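Serine/threonine-protein kinase Tel1 (Chaetomium thermophilum, PDB 6SKY) probably phosphorylates serine and threonine residues followed by glutamine in target proteins, using ATP, to switch on checkpoint signalling after genotoxic stress. Local coordinates at residues G2759-G2763 and H2764-L2768; F2798-R2802 and D2803-G2807; I2668-H2671 and E2672-P2676; S2931-A2934 and V2935-S2938; P2719-R2722 and Y2723-E2727. One frame throughout, in Å; residues are numbered along the deposited sequence.

Contact 1 of 5, residues G2759-G2763 and H2764-L2768. With AGS (phosphothiophosphoric acid-adenylate ester), chain C.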
# COMPACT_ATOMS: atom_id res chain seq x y z
N GLY A 2759 5.71 2.55 -33.89
CA GLY A 2759 6.16 1.46 -34.73
C GLY A 2759 7.18 1.93 -35.75
O GLY A 2759 7.62 3.07 -35.69
N ASP A 2760 7.55 1.05 -36.68
CA ASP A 2760 8.57 1.34 -37.69
C ASP A 2760 9.95 1.49 -37.06
O ASP A 2760 10.75 2.33 -37.47
CB ASP A 2760 8.20 2.58 -38.50
CG ASP A 2760 8.99 2.71 -39.77
OD1 ASP A 2760 9.19 1.69 -40.47
OD2 ASP A 2760 9.40 3.84 -40.09
N ARG A 2761 10.24 0.65 -36.07
CA ARG A 2761 11.47 0.76 -35.29
C ARG A 2761 12.55 -0.16 -35.84
O ARG A 2761 13.07 -1.02 -35.15
CB ARG A 2761 11.19 0.44 -33.83
CG ARG A 2761 10.28 1.40 -33.11
CD ARG A 2761 10.91 2.75 -33.00
NE ARG A 2761 10.42 3.65 -34.03
CZ ARG A 2761 11.11 4.67 -34.51
NH1 ARG A 2761 10.60 5.43 -35.45
NH2 ARG A 2761 12.32 4.91 -34.07
N HIS A 2762 12.90 0.02 -37.11
CA HIS A 2762 13.97 -0.76 -37.69
C HIS A 2762 15.30 -0.06 -37.48
O HIS A 2762 15.39 0.96 -36.80
CB HIS A 2762 13.70 -1.05 -39.16
CG HIS A 2762 13.45 0.18 -39.99
ND1 HIS A 2762 14.44 0.82 -40.68
CD2 HIS A 2762 12.31 0.86 -40.24
CE1 HIS A 2762 13.93 1.86 -41.32
NE2 HIS A 2762 12.64 1.90 -41.07
N GLY A 2763 16.36 -0.61 -38.04
CA GLY A 2763 17.69 -0.14 -37.71
C GLY A 2763 18.09 1.18 -38.31
O GLY A 2763 19.12 1.72 -37.93
N HIS A 2764 17.31 1.72 -39.24
CA HIS A 2764 17.63 2.99 -39.86
C HIS A 2764 16.93 4.16 -39.19
O HIS A 2764 17.18 5.30 -39.56
CB HIS A 2764 17.27 2.97 -41.34
CG HIS A 2764 18.27 2.26 -42.18
ND1 HIS A 2764 17.91 1.40 -43.20
CD2 HIS A 2764 19.63 2.27 -42.17
CE1 HIS A 2764 19.00 0.92 -43.77
NE2 HIS A 2764 20.05 1.43 -43.16
N ASN A 2765 16.07 3.89 -38.22
CA ASN A 2765 15.39 4.90 -37.45
C ASN A 2765 15.98 5.08 -36.07
O ASN A 2765 15.46 5.89 -35.29
CB ASN A 2765 13.91 4.56 -37.31
CG ASN A 2765 13.13 4.84 -38.56
OD1 ASN A 2765 13.50 5.69 -39.35
ND2 ASN A 2765 12.05 4.12 -38.75
N ILE A 2766 17.03 4.36 -35.74
CA ILE A 2766 17.65 4.38 -34.43
C ILE A 2766 19.11 4.77 -34.62
O ILE A 2766 19.83 4.11 -35.37
CB ILE A 2766 17.53 3.02 -33.73
CG1 ILE A 2766 16.08 2.58 -33.68
CG2 ILE A 2766 18.11 3.07 -32.34
CD1 ILE A 2766 15.88 1.18 -33.24
N LEU A 2767 19.53 5.83 -33.96
CA LEU A 2767 20.87 6.37 -34.06
C LEU A 2767 21.60 6.19 -32.74
O LEU A 2767 21.00 6.34 -31.68
CB LEU A 2767 20.84 7.85 -34.43
CG LEU A 2767 19.93 8.29 -35.56
CD1 LEU A 2767 19.89 9.78 -35.62
CD2 LEU A 2767 20.40 7.74 -36.86
N LEU A 2768 22.88 5.87 -32.81
CA LEU A 2768 23.73 5.72 -31.65
C LEU A 2768 24.62 6.94 -31.53
O LEU A 2768 25.40 7.22 -32.43
CB LEU A 2768 24.59 4.46 -31.77
CG LEU A 2768 23.86 3.16 -31.98
CD1 LEU A 2768 24.82 2.11 -32.44
CD2 LEU A 2768 23.22 2.77 -30.69
PG AGS C . 14.39 3.85 -46.08
S1G AGS C . 14.58 2.29 -44.94
O2G AGS C . 13.32 4.81 -45.51
O3G AGS C . 13.95 3.40 -47.51
PB AGS C . 16.22 5.50 -45.00
O1B AGS C . 15.67 4.99 -43.73
O2B AGS C . 17.75 5.48 -45.10
O3B AGS C . 15.72 4.62 -46.20
PA AGS C . 16.81 8.14 -45.38
O1A AGS C . 17.07 8.39 -46.80
O2A AGS C . 16.28 9.34 -44.61
O3A AGS C . 15.76 6.99 -45.19
O5' AGS C . 18.15 7.63 -44.75
C5' AGS C . 19.28 8.52 -44.72
C4' AGS C . 20.33 7.96 -43.80
O4' AGS C . 20.64 8.95 -42.79
C3' AGS C . 19.94 6.71 -43.03
O3' AGS C . 21.08 5.89 -42.78
C2' AGS C . 19.34 7.26 -41.75
O2' AGS C . 19.55 6.38 -40.66
C1' AGS C . 20.14 8.55 -41.53
N9 AGS C . 19.35 9.64 -40.99
C8 AGS C . 18.05 9.94 -41.30
N7 AGS C . 17.58 10.99 -40.67
C5 AGS C . 18.65 11.41 -39.89
C6 AGS C . 18.81 12.47 -38.98
N6 AGS C . 17.84 13.34 -38.70
N1 AGS C . 20.00 12.60 -38.38
C2 AGS C . 20.97 11.73 -38.66
N3 AGS C . 20.94 10.69 -39.50
C4 AGS C . 19.75 10.58 -40.08

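Contact 2 of 5, residues F2798-R2802 and D2803-G2807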
# COMPACT_ATOMS: atom_id res chain seq x y z
N PHE A 2798 8.11 -3.13 -28.78
CA PHE A 2798 9.26 -2.30 -29.04
C PHE A 2798 10.37 -3.20 -29.55
O PHE A 2798 10.23 -4.42 -29.59
CB PHE A 2798 9.69 -1.52 -27.80
CG PHE A 2798 9.64 -2.30 -26.52
CD1 PHE A 2798 8.58 -2.16 -25.65
CD2 PHE A 2798 10.65 -3.17 -26.18
CE1 PHE A 2798 8.54 -2.87 -24.49
CE2 PHE A 2798 10.60 -3.87 -25.02
CZ PHE A 2798 9.55 -3.72 -24.17
N ARG A 2799 11.48 -2.59 -29.94
CA ARG A 2799 12.62 -3.33 -30.49
C ARG A 2799 13.53 -3.76 -29.35
O ARG A 2799 14.13 -2.93 -28.67
CB ARG A 2799 13.39 -2.49 -31.50
CG ARG A 2799 14.48 -3.26 -32.15
CD ARG A 2799 15.17 -2.47 -33.22
NE ARG A 2799 16.06 -3.33 -33.98
CZ ARG A 2799 15.75 -3.86 -35.15
NH1 ARG A 2799 16.61 -4.64 -35.77
NH2 ARG A 2799 14.60 -3.60 -35.71
N LEU A 2800 13.62 -5.07 -29.13
CA LEU A 2800 14.47 -5.66 -28.11
C LEU A 2800 15.15 -6.90 -28.66
O LEU A 2800 15.09 -7.98 -28.08
CB LEU A 2800 13.67 -5.99 -26.86
CG LEU A 2800 14.39 -6.05 -25.52
CD1 LEU A 2800 15.02 -4.73 -25.21
CD2 LEU A 2800 13.41 -6.41 -24.44
N THR A 2801 15.77 -6.78 -29.83
CA THR A 2801 16.43 -7.91 -30.45
C THR A 2801 17.67 -8.31 -29.64
O THR A 2801 17.97 -7.75 -28.60
CB THR A 2801 16.79 -7.59 -31.89
OG1 THR A 2801 17.83 -6.61 -31.92
CG2 THR A 2801 15.60 -7.04 -32.60
N ARG A 2802 18.39 -9.33 -30.12
CA ARG A 2802 19.54 -9.81 -29.37
C ARG A 2802 20.67 -8.80 -29.36
O ARG A 2802 21.45 -8.76 -28.40
CB ARG A 2802 20.04 -11.12 -29.96
CG ARG A 2802 19.14 -12.30 -29.73
CD ARG A 2802 19.64 -13.48 -30.51
NE ARG A 2802 19.92 -13.12 -31.89
CZ ARG A 2802 20.86 -13.69 -32.63
NH1 ARG A 2802 21.60 -14.65 -32.12
NH2 ARG A 2802 21.06 -13.28 -33.87
N ASP A 2803 20.78 -7.97 -30.39
CA ASP A 2803 21.81 -6.95 -30.42
C ASP A 2803 21.48 -5.78 -29.50
O ASP A 2803 22.39 -5.19 -28.93
CB ASP A 2803 22.02 -6.44 -31.84
CG ASP A 2803 23.20 -7.10 -32.51
OD1 ASP A 2803 23.01 -8.05 -33.29
OD2 ASP A 2803 24.34 -6.67 -32.24
N ILE A 2804 20.21 -5.42 -29.35
CA ILE A 2804 19.88 -4.36 -28.41
C ILE A 2804 20.20 -4.80 -26.99
O ILE A 2804 20.72 -4.02 -26.19
CB ILE A 2804 18.41 -3.93 -28.57
CG1 ILE A 2804 18.27 -2.79 -29.57
CG2 ILE A 2804 17.85 -3.45 -27.27
CD1 ILE A 2804 18.66 -3.13 -30.94
N VAL A 2805 19.94 -6.06 -26.67
CA VAL A 2805 20.17 -6.57 -25.33
C VAL A 2805 21.64 -6.84 -25.09
O VAL A 2805 22.11 -6.77 -23.95
CB VAL A 2805 19.32 -7.82 -25.11
CG1 VAL A 2805 19.56 -8.39 -23.76
CG2 VAL A 2805 17.88 -7.48 -25.26
N ASP A 2806 22.41 -7.14 -26.14
CA ASP A 2806 23.83 -7.37 -25.96
C ASP A 2806 24.56 -6.13 -25.49
O ASP A 2806 25.55 -6.24 -24.75
CB ASP A 2806 24.44 -7.87 -27.27
CG ASP A 2806 25.81 -8.46 -27.09
OD1 ASP A 2806 25.95 -9.42 -26.32
OD2 ASP A 2806 26.75 -7.97 -27.72
N GLY A 2807 24.12 -4.95 -25.89
CA GLY A 2807 24.76 -3.73 -25.45
C GLY A 2807 24.49 -3.36 -24.02
O GLY A 2807 25.11 -2.43 -23.51

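Contact 3 of 5, residues I2668-H2671 and E2672-P2676. With AGS (phosphothiophosphoric acid-adenylate ester), chain C.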
# COMPACT_ATOMS: atom_id res chain seq x y z
N ILE A 2668 25.55 7.66 -35.31
CA ILE A 2668 25.72 6.72 -36.42
C ILE A 2668 24.49 5.82 -36.42
O ILE A 2668 24.04 5.41 -35.36
CB ILE A 2668 27.03 5.93 -36.29
CG1 ILE A 2668 27.19 4.95 -37.45
CG2 ILE A 2668 27.09 5.17 -34.98
CD1 ILE A 2668 28.41 4.12 -37.36
N PRO A 2669 23.90 5.51 -37.57
CA PRO A 2669 22.73 4.63 -37.56
C PRO A 2669 23.09 3.26 -37.02
O PRO A 2669 24.21 2.78 -37.19
CB PRO A 2669 22.32 4.57 -39.02
CG PRO A 2669 22.81 5.83 -39.56
CD PRO A 2669 24.10 6.11 -38.89
N LEU A 2670 22.14 2.64 -36.34
CA LEU A 2670 22.40 1.36 -35.70
C LEU A 2670 22.75 0.30 -36.72
O LEU A 2670 23.60 -0.55 -36.48
CB LEU A 2670 21.18 0.95 -34.88
CG LEU A 2670 21.15 -0.42 -34.23
CD1 LEU A 2670 22.00 -0.44 -32.99
CD2 LEU A 2670 19.73 -0.79 -33.91
N HIS A 2671 22.11 0.34 -37.89
CA HIS A 2671 22.38 -0.66 -38.91
C HIS A 2671 23.75 -0.45 -39.55
O HIS A 2671 24.43 -1.43 -39.87
CB HIS A 2671 21.29 -0.60 -39.96
CG HIS A 2671 21.02 -1.91 -40.63
ND1 HIS A 2671 21.23 -2.11 -41.98
CD2 HIS A 2671 20.57 -3.09 -40.14
CE1 HIS A 2671 20.91 -3.36 -42.28
NE2 HIS A 2671 20.51 -3.97 -41.18
N GLU A 2672 24.17 0.80 -39.71
CA GLU A 2672 25.48 1.10 -40.28
C GLU A 2672 26.61 0.73 -39.35
O GLU A 2672 27.73 0.52 -39.81
CB GLU A 2672 25.59 2.57 -40.63
CG GLU A 2672 24.45 3.11 -41.46
CD GLU A 2672 24.57 2.77 -42.93
OE1 GLU A 2672 24.70 1.58 -43.28
OE2 GLU A 2672 24.53 3.71 -43.75
N TYR A 2673 26.37 0.67 -38.05
CA TYR A 2673 27.38 0.09 -37.19
C TYR A 2673 27.30 -1.43 -37.19
O TYR A 2673 28.33 -2.10 -37.27
CB TYR A 2673 27.27 0.60 -35.75
CG TYR A 2673 28.19 -0.17 -34.83
CD1 TYR A 2673 29.54 0.13 -34.77
CD2 TYR A 2673 27.73 -1.23 -34.07
CE1 TYR A 2673 30.38 -0.58 -33.97
CE2 TYR A 2673 28.57 -1.95 -33.28
CZ TYR A 2673 29.89 -1.62 -33.23
OH TYR A 2673 30.73 -2.33 -32.42
N LEU A 2674 26.09 -1.99 -37.12
CA LEU A 2674 25.97 -3.41 -36.85
C LEU A 2674 26.32 -4.28 -38.04
O LEU A 2674 26.76 -5.41 -37.85
CB LEU A 2674 24.56 -3.75 -36.40
CG LEU A 2674 24.19 -3.43 -34.96
CD1 LEU A 2674 22.83 -3.99 -34.69
CD2 LEU A 2674 25.20 -4.02 -34.04
N MET A 2675 26.12 -3.81 -39.25
CA MET A 2675 26.37 -4.75 -40.33
C MET A 2675 27.85 -4.94 -40.63
O MET A 2675 28.27 -6.06 -40.92
CB MET A 2675 25.60 -4.34 -41.58
CG MET A 2675 24.13 -4.68 -41.49
SD MET A 2675 23.85 -6.38 -40.99
CE MET A 2675 22.80 -6.15 -39.57
N PRO A 2676 28.68 -3.89 -40.58
CA PRO A 2676 30.13 -4.13 -40.67
C PRO A 2676 30.71 -4.84 -39.47
O PRO A 2676 31.63 -5.66 -39.62
CB PRO A 2676 30.70 -2.72 -40.82
CG PRO A 2676 29.62 -1.96 -41.42
CD PRO A 2676 28.37 -2.48 -40.83
PG AGS C . 14.39 3.85 -46.08
S1G AGS C . 14.58 2.29 -44.94
O2G AGS C . 13.32 4.81 -45.51
O3G AGS C . 13.95 3.40 -47.51
PB AGS C . 16.22 5.50 -45.00
O1B AGS C . 15.67 4.99 -43.73
O2B AGS C . 17.75 5.48 -45.10
O3B AGS C . 15.72 4.62 -46.20
PA AGS C . 16.81 8.14 -45.38
O1A AGS C . 17.07 8.39 -46.80
O2A AGS C . 16.28 9.34 -44.61
O3A AGS C . 15.76 6.99 -45.19
O5' AGS C . 18.15 7.63 -44.75
C5' AGS C . 19.28 8.52 -44.72
C4' AGS C . 20.33 7.96 -43.80
O4' AGS C . 20.64 8.95 -42.79
C3' AGS C . 19.94 6.71 -43.03
O3' AGS C . 21.08 5.89 -42.78
C2' AGS C . 19.34 7.26 -41.75
O2' AGS C . 19.55 6.38 -40.66
C1' AGS C . 20.14 8.55 -41.53
N9 AGS C . 19.35 9.64 -40.99
C8 AGS C . 18.05 9.94 -41.30
N7 AGS C . 17.58 10.99 -40.67
C5 AGS C . 18.65 11.41 -39.89
C6 AGS C . 18.81 12.47 -38.98
N6 AGS C . 17.84 13.34 -38.70
N1 AGS C . 20.00 12.60 -38.38
C2 AGS C . 20.97 11.73 -38.66
N3 AGS C . 20.94 10.69 -39.50
C4 AGS C . 19.75 10.58 -40.08

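Contact 4 of 5, residues S2931-A2934 and V2935-S2938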
# COMPACT_ATOMS: atom_id res chain seq x y z
N SER A 2931 8.84 -16.65 -31.28
CA SER A 2931 7.67 -16.84 -32.12
C SER A 2931 7.05 -15.52 -32.56
O SER A 2931 6.23 -15.52 -33.48
CB SER A 2931 6.63 -17.67 -31.38
OG SER A 2931 6.03 -16.92 -30.35
N ASN A 2932 7.41 -14.41 -31.93
CA ASN A 2932 6.99 -13.10 -32.39
C ASN A 2932 8.01 -12.46 -33.31
O ASN A 2932 7.63 -11.72 -34.23
CB ASN A 2932 6.76 -12.16 -31.21
CG ASN A 2932 5.62 -12.60 -30.35
OD1 ASN A 2932 5.04 -13.65 -30.57
ND2 ASN A 2932 5.30 -11.79 -29.36
N LEU A 2933 9.29 -12.72 -33.09
CA LEU A 2933 10.33 -12.15 -33.91
C LEU A 2933 10.50 -12.88 -35.23
O LEU A 2933 11.08 -12.33 -36.16
CB LEU A 2933 11.66 -12.14 -33.15
CG LEU A 2933 11.76 -11.24 -31.93
CD1 LEU A 2933 13.08 -11.46 -31.27
CD2 LEU A 2933 11.64 -9.80 -32.33
N ALA A 2934 10.01 -14.11 -35.33
CA ALA A 2934 10.20 -14.88 -36.54
C ALA A 2934 9.23 -14.52 -37.64
O ALA A 2934 9.50 -14.81 -38.81
CB ALA A 2934 10.08 -16.37 -36.24
N VAL A 2935 8.12 -13.88 -37.30
CA VAL A 2935 7.10 -13.51 -38.27
C VAL A 2935 7.09 -12.01 -38.53
O VAL A 2935 6.12 -11.48 -39.05
CB VAL A 2935 5.72 -14.01 -37.82
CG1 VAL A 2935 5.73 -15.50 -37.70
CG2 VAL A 2935 5.35 -13.39 -36.51
N LEU A 2936 8.16 -11.32 -38.17
CA LEU A 2936 8.29 -9.91 -38.50
C LEU A 2936 8.84 -9.76 -39.91
O LEU A 2936 9.48 -10.66 -40.45
CB LEU A 2936 9.19 -9.20 -37.50
CG LEU A 2936 8.62 -8.95 -36.11
CD1 LEU A 2936 9.67 -8.39 -35.22
CD2 LEU A 2936 7.48 -7.99 -36.20
N TYR A 2937 8.59 -8.60 -40.50
CA TYR A 2937 9.06 -8.31 -41.84
C TYR A 2937 10.58 -8.37 -41.90
O TYR A 2937 11.27 -8.07 -40.93
CB TYR A 2937 8.57 -6.93 -42.27
CG TYR A 2937 9.00 -6.53 -43.65
CD1 TYR A 2937 8.71 -7.32 -44.74
CD2 TYR A 2937 9.66 -5.34 -43.87
CE1 TYR A 2937 9.10 -6.95 -46.00
CE2 TYR A 2937 10.04 -4.96 -45.12
CZ TYR A 2937 9.76 -5.77 -46.18
OH TYR A 2937 10.14 -5.40 -47.44
N SER A 2938 11.10 -8.77 -43.06
CA SER A 2938 12.53 -9.01 -43.18
C SER A 2938 13.34 -7.72 -43.14
O SER A 2938 14.51 -7.74 -42.75
CB SER A 2938 12.83 -9.77 -44.47
OG SER A 2938 12.72 -8.91 -45.58

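Contact 5 of 5, residues P2719-R2722 and Y2723-E2727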
# COMPACT_ATOMS: atom_id res chain seq x y z
N PRO A 2719 25.43 -11.64 -31.68
CA PRO A 2719 25.41 -10.19 -31.44
C PRO A 2719 26.80 -9.62 -31.20
O PRO A 2719 27.69 -10.28 -30.66
CB PRO A 2719 24.54 -10.06 -30.19
CG PRO A 2719 24.53 -11.39 -29.58
CD PRO A 2719 24.65 -12.37 -30.67
N VAL A 2720 26.98 -8.37 -31.61
CA VAL A 2720 28.26 -7.68 -31.51
C VAL A 2720 28.11 -6.29 -30.92
O VAL A 2720 29.02 -5.48 -31.01
CB VAL A 2720 28.94 -7.57 -32.89
CG1 VAL A 2720 29.22 -8.93 -33.45
CG2 VAL A 2720 28.07 -6.80 -33.81
N MET A 2721 26.96 -6.00 -30.32
CA MET A 2721 26.72 -4.62 -29.89
C MET A 2721 27.59 -4.24 -28.71
O MET A 2721 27.91 -3.06 -28.54
CB MET A 2721 25.25 -4.44 -29.57
CG MET A 2721 24.86 -3.03 -29.21
SD MET A 2721 24.98 -1.90 -30.58
CE MET A 2721 24.92 -0.36 -29.69
N ARG A 2722 28.01 -5.21 -27.91
CA ARG A 2722 28.83 -4.91 -26.75
C ARG A 2722 30.17 -4.29 -27.13
O ARG A 2722 30.82 -3.70 -26.27
CB ARG A 2722 29.07 -6.17 -25.94
CG ARG A 2722 30.01 -7.12 -26.58
CD ARG A 2722 29.96 -8.44 -25.89
NE ARG A 2722 30.74 -9.45 -26.58
CZ ARG A 2722 30.30 -10.16 -27.60
NH1 ARG A 2722 31.07 -11.06 -28.17
NH2 ARG A 2722 29.08 -9.96 -28.07
N TYR A 2723 30.58 -4.41 -28.38
CA TYR A 2723 31.82 -3.80 -28.81
C TYR A 2723 31.67 -2.33 -29.14
O TYR A 2723 32.67 -1.62 -29.11
CB TYR A 2723 32.37 -4.53 -30.02
CG TYR A 2723 32.86 -5.90 -29.68
CD1 TYR A 2723 32.17 -7.03 -30.07
CD2 TYR A 2723 34.02 -6.07 -28.96
CE1 TYR A 2723 32.62 -8.27 -29.76
CE2 TYR A 2723 34.47 -7.31 -28.64
CZ TYR A 2723 33.77 -8.41 -29.04
OH TYR A 2723 34.23 -9.66 -28.72
N PHE A 2724 30.46 -1.85 -29.42
CA PHE A 2724 30.30 -0.43 -29.71
C PHE A 2724 30.91 0.40 -28.60
O PHE A 2724 31.51 1.45 -28.85
CB PHE A 2724 28.83 -0.07 -29.88
CG PHE A 2724 28.58 1.39 -30.12
CD1 PHE A 2724 28.65 1.92 -31.38
CD2 PHE A 2724 28.29 2.23 -29.07
CE1 PHE A 2724 28.44 3.24 -31.59
CE2 PHE A 2724 28.08 3.55 -29.28
CZ PHE A 2724 28.15 4.06 -30.54
N PHE A 2725 30.79 -0.05 -27.37
CA PHE A 2725 31.29 0.68 -26.23
C PHE A 2725 32.74 0.40 -25.95
O PHE A 2725 33.43 1.26 -25.40
CB PHE A 2725 30.44 0.36 -25.00
CG PHE A 2725 29.00 0.70 -25.18
CD1 PHE A 2725 28.56 1.98 -25.00
CD2 PHE A 2725 28.11 -0.26 -25.58
CE1 PHE A 2725 27.26 2.30 -25.19
CE2 PHE A 2725 26.80 0.06 -25.77
CZ PHE A 2725 26.38 1.34 -25.58
N MET A 2726 33.24 -0.77 -26.33
CA MET A 2726 34.63 -1.08 -26.08
C MET A 2726 35.56 -0.45 -27.10
O MET A 2726 36.77 -0.41 -26.87
CB MET A 2726 34.84 -2.59 -26.07
CG MET A 2726 34.43 -3.24 -24.79
SD MET A 2726 34.37 -5.03 -24.92
CE MET A 2726 33.66 -5.45 -23.34
N GLU A 2727 35.03 0.07 -28.20
CA GLU A 2727 35.86 0.67 -29.22
C GLU A 2727 35.58 2.14 -29.42
O GLU A 2727 36.24 2.77 -30.24
CB GLU A 2727 35.70 -0.07 -30.54
CG GLU A 2727 34.49 0.30 -31.32
CD GLU A 2727 34.32 -0.57 -32.54
OE1 GLU A 2727 34.42 -1.80 -32.41
OE2 GLU A 2727 34.08 -0.02 -33.63

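Contact 1 of 5, residues G2759-G2763 and H2764-L2768
A single amide nitrogen, ND2 of Asn2765, binds Asp2760 twice, once at its backbone carbonyl and once at its carboxylate. The bond from ND2 to Asp2760 O is 2.6 Å and nearly in line with the C=O; that from ND2 to Asp2760 OD2 is 3.0 Å and reaches the oxygen from above the carboxylate plane. Both acceptors lie close to the amide plane, so the two bonds fix the rotation of the amide. His2762 adds a lid: with CG between its backbone N and carbonyl carbon (chi1 55°), its imidazole lies with one face over Asn2765 CG. On another flank, the guanidinium of Arg2761 passes close to the asparagine, its NH2 3.6 Å from Asn2765 CB; NH2 and NH1 bond to His2777 and Ile2778, and NE weakly to Gly2759 O. His2764 turns to the nucleotide: its O accepts a 2.8 Å hydrogen bond from AGS O2', and O2B of AGS sits over its ring. The sequence Asp-Arg-His-x-x-Asn marks this turn as the catalytic loop of the PI3-kinase family. Asn2765 belongs to the magnesium site together with Asp2779. With both amide hydrogens engaged by Asp2760, its OD1 is probably the atom presented to the metal.

Contact 2 of 5, residues F2798-R2802 and D2803-G2807
The backbone passes from an extended loop into a short helix at Thr2801, which occupies the N-cap position, and two bonds start the first turn: Val2805 N to Thr2801 O at 3.2 Å and Asp2806 N to Arg2802 O at 2.9 Å. Around this turn the aliphatic side chains close up. Leu2800 folds back over the helix from the loop, its CG anti to the backbone N (chi1 -155°), which brings CD1 to 3.7 Å from Ile2804 CG2 and CG to 3.8 Å from Val2805 CG2. One leucine therefore spans two consecutive helical residues. The other branch of Ile2804 faces the opening polar residues, with CD1 3.7 Å from Thr2801 OG1 and 4.0 Å from Arg2799 NE. Arg2799 reaches it through a fully extended chain, and the methyl meets the guanidinium at its edge, near the plane, while Thr2801 CG2 lies over one face. The isoleucine and threonine thus hold the flat group from two directions. Its charged end is bonded to Arg2761 O and engages Trp2940 in a cation-pi contact. Thr2801 OG1 bonds to Ala2944 O and Arg2802 to Tyr2943 O, so the last residues of the chain dock on the helix start; Asp2803 bonds His2678 and Val2720. The position, following the metal-binding segment, is consistent with the end of the activation loop of a PI3-kinase-like kinase, clasped here, as in its relatives, by the C-terminal FATC tail.

Contact 3 of 5, residues I2668-H2671 and E2672-P2676
The imidazole of His2671 carries Met2675 on one face: the methylene CG stands 3.8 Å from the ring centroid, only 19° off the normal, in a CH-pi contact. The sulfur, SD, lies obliquely at 4.6 Å from the same centroid, and the bent chain curls so that CE reaches 3.5 Å from His2671 NE2. The methionine thus follows the ring outward along one turn of helix, four residues on. The same imidazole meets the ring of His2764 edge-to-face, and the ring of Tyr2673 does likewise with Phe2724. The helix starts at Leu2670, with Pro2669 at the N-cap position before it, and has regular bonds such as Leu2674 N to Leu2670 O at 2.9 Å. Proline at 2676 can supply no N-H to the preceding turn, and the helix is kinked there. Leu2670 and Leu2674 touch obliquely, CG to CD1 at 4.0 Å; Leu2670 also packs on Met2721, Leu2768 and Ile2804, Leu2674 on Val2720 and Asp2803. Ile2668, its CG1 anti to the backbone N (chi1 -180°), extends from the strand until CD1 rests 4.0 Å from Tyr2673 CB. Glu2672 bends at chi2 and lays CG 3.6 Å from Pro2669 CB. Nearest the nucleotide, Pro2669 CG approaches AGS O2' to 3.5 Å. Pro2669 is a residue of the nucleotide pocket. It offers the ribose an apolar surface without a side-chain hydrogen bond, so its part here is probably one of shape and apolar contact.

Contact 4 of 5, residues S2931-A2934 and V2935-S2938
Leu2933 and Leu2936 share one rotamer, each with CG anti to its carbonyl carbon (chi1 -67° and -73°), and this draws their outer branches together where the chain leaves a short helix. CD2 of Leu2933 lies 3.8 Å from CD1 of Leu2936, the two chains meeting at a slant. Leu2936 also drapes back over the backbone, its CG 3.5 Å from Asn2932 O. Val2935 does the same one position earlier: CG2, wedged between its own backbone N and carbonyl carbon, sits 3.6 Å from Asn2932 O and 3.8 Å from Ser2931 O. Aliphatic carbons thus lie against both carbonyl oxygens. The contact rests on packing, with no hydrogen bond between residues 2931-2934 and 2935-2938. The polar end of Asn2932 looks backward instead, its ND2 bonding to Gln2926 O. Leu2933 and Ala2934 pack on helix 2703-2714 through Tyr2710, with Ile2707 also touching Ala2934, and Leu2936 reaches Val2796. These residues lie in the FATC domain, the C-terminal element of PI3-kinase-related kinases, packed here on helix 2703-2714 of the kinase range.

Contact 5 of 5, residues P2719-R2722 and Y2723-E2727
At the apolar centre, Met2721 and Phe2724 run side by side in the same direction, and the methionine CE lies 3.9 Å from Phe2724 CB. Met2721 gets there by a bend at chi2 (67°). The ring of Phe2725 extends the group, taking Phe2724 CD2 over the middle of one face at 3.9 Å. Further out, Val2720 CB rests 4.3 Å from Tyr2723 CD1. The backbone joins these residues by bonds spanning three positions, Tyr2723 N to Val2720 O at 3.2 Å and Phe2724 N to Met2721 O at 3.0 Å; both donors lie well above the carbonyl planes, and the helix that follows, about 2723-2726, is weakly bonded. The polar edge is Arg2722, stretched alongside Tyr2723. Tyr2723 CE1 sits over one guanidinium face, 3.5 Å above it, but with the planes 45° apart the two groups do not lie flat on each other. NH2 bonds Pro2719 O at 3.0 Å and makes a salt bridge with Asp2806, and NH1 bonds Tyr2682 OH. The guanidinium is thus fixed by a carbonyl, a carboxylate and a hydroxyl, and Asp2806, with a long, weak pairing to Glu1896, probably offsets part of its charge beside the tyrosine ring.

Contacts 3, 5, 1, 2 and 4 follow one another in that order along the chain, the first four in the kinase range and contact 4 in the FATC range. Contacts 1 and 3, centres 11 Å apart, share a three-stranded antiparallel sheet through neighbouring strands 2766-2769 and 2667-2669, and both touch the nucleotide. Contacts 2 and 5, centres 12 Å apart, touch directly, while Leu2768 of contact 1 packs on Met2721 and Phe2724 of contact 5. Contact 4 stands apart, its nearest atoms about 5 Å from contact 2. Contacts 1, 2, 3 and 5 thus touch one another as a core beside the nucleotide, and contact 4 lies close by on the FATC side.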